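Protein HRI1 (Saccharomyces cerevisiae, PDB 3RBY) is of unknown function and non-essential, but interacts with the protein kinase HRR25 and may interact with SEC72. Local coordinates at residues L181-K184 with N185-T188. Residues are numbered along the deposited sequence; the frame is centred on the assembly and turned at random.
Sequences LSQK and NNNT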
loop_
_atom_site.group_PDB
_atom_site.type_symbol
_atom_site.label_atom_id
_atom_site.label_comp_id
_atom_site.label_asym_id
_atom_site.label_seq_id
_atom_site.Cartn_x
_atom_site.Cartn_y
_atom_site.Cartn_z
ATOM N N LEU A 181 8.143 20.125 17.334
ATOM C CA LEU A 181 8.652 21.071 18.332
ATOM C C LEU A 181 7.447 21.592 19.109
ATOM O O LEU A 181 6.536 22.174 18.528
ATOM C CB LEU A 181 9.419 22.228 17.676
ATOM C CG LEU A 181 10.038 23.289 18.607
ATOM C CD1 LEU A 181 10.985 22.632 19.644
ATOM C CD2 LEU A 181 10.764 24.385 17.810
ATOM N N SER A 182 7.418 21.345 20.415
ATOM C CA SER A 182 6.306 21.800 21.239
ATOM C C SER A 182 6.782 22.677 22.401
ATOM O O SER A 182 7.882 22.479 22.943
ATOM C CB SER A 182 5.503 20.614 21.767
ATOM O OG SER A 182 6.247 19.893 22.729
ATOM N N GLN A 183 5.956 23.660 22.766
ATOM C CA GLN A 183 6.240 24.508 23.922
ATOM C C GLN A 183 5.818 23.808 25.201
ATOM O O GLN A 183 4.647 23.448 25.350
ATOM C CB GLN A 183 5.492 25.820 23.826
ATOM C CG GLN A 183 6.075 26.785 22.841
ATOM C CD GLN A 183 5.196 28.001 22.687
ATOM O OE1 GLN A 183 4.147 28.102 23.328
ATOM N NE2 GLN A 183 5.618 28.934 21.842
ATOM N N LYS A 184 6.765 23.610 26.112
ATOM C CA LYS A 184 6.507 22.886 27.353
ATOM C C LYS A 184 5.289 23.415 28.104
ATOM O O LYS A 184 4.365 22.662 28.410
ATOM C CB LYS A 184 7.741 22.919 28.258
ATOM C CG LYS A 184 8.792 21.881 27.905
ATOM C CD LYS A 184 9.416 21.278 29.152
ATOM C CE LYS A 184 10.754 20.629 28.840
ATOM N NZ LYS A 184 10.717 19.156 29.050
ATOM N N ASN A 185 5.303 24.709 28.406
ATOM C CA ASN A 185 4.212 25.341 29.138
ATOM C C ASN A 185 3.121 25.870 28.214
ATOM O O ASN A 185 2.968 27.079 28.048
ATOM C CB ASN A 185 4.746 26.473 30.020
ATOM C CG ASN A 185 3.721 26.966 31.020
ATOM O OD1 ASN A 185 4.046 27.244 32.175
ATOM N ND2 ASN A 185 2.472 27.075 30.583
ATOM N N ASN A 186 2.366 24.955 27.615
ATOM C CA ASN A 186 1.286 25.332 26.711
ATOM C C ASN A 186 0.386 24.155 26.352
ATOM O O ASN A 186 0.865 23.063 26.047
ATOM C CB ASN A 186 1.848 25.971 25.439
ATOM C CG ASN A 186 0.784 26.681 24.624
ATOM O OD1 ASN A 186 1.060 27.671 23.948
ATOM N ND2 ASN A 186 -0.442 26.176 24.686
ATOM N N ASN A 187 -0.922 24.388 26.391
ATOM C CA ASN A 187 -1.896 23.356 26.059
ATOM C C ASN A 187 -2.733 23.749 24.849
ATOM O O ASN A 187 -3.816 23.206 24.626
ATOM C CB ASN A 187 -2.802 23.065 27.257
ATOM C CG ASN A 187 -3.109 24.307 28.071
ATOM O OD1 ASN A 187 -3.525 24.218 29.227
ATOM N ND2 ASN A 187 -2.907 25.474 27.471
ATOM N N THR A 188 -2.223 24.697 24.069
ATOM C CA THR A 188 -2.917 25.169 22.880
ATOM C C THR A 188 -2.184 24.825 21.579
ATOM O O THR A 188 -0.957 24.646 21.544
ATOM C CB THR A 188 -3.166 26.707 22.911
ATOM O OG1 THR A 188 -2.116 27.388 22.210
ATOM C CG2 THR A 188 -3.272 27.229 24.352
#
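The side chains of Gln183 and Asn186 cross at an angle where the chain turns at the end of a strand. Their CB atoms lie 4.0 Å apart, and Gln183 OE1 is 3.8 Å from Asn186 CB. The planes of the two amides are turned 42° from each other. Gln183 CG is anti to its own carbonyl carbon (chi1 -75°) and the chain is extended beyond it, which brings OE1 over to Asn186 CB. The amide nitrogen NE2 of Gln183 is hydrogen-bonded to Glu214 OE2.

The backbone between them folds as an inverse gamma turn centred on Asn185. Asn186 N donates to Lys184 O at 3.1 Å, a weak bond, bent to 137° at the hydrogen. The turn leads out of strand 176-183 into the loop before strand 192-199, at one end of an antiparallel sheet, on the protein surface. Tyr85, from helix 82-86, borders this turn: its hydroxyl is hydrogen-bonded to Gln183 O and its side chain touches Asn186.

The side chain of Lys184 bends at chi2 and chi4. These bends bring its NZ to Asp167 on the neighbouring strand 166-173, where the two form a salt bridge.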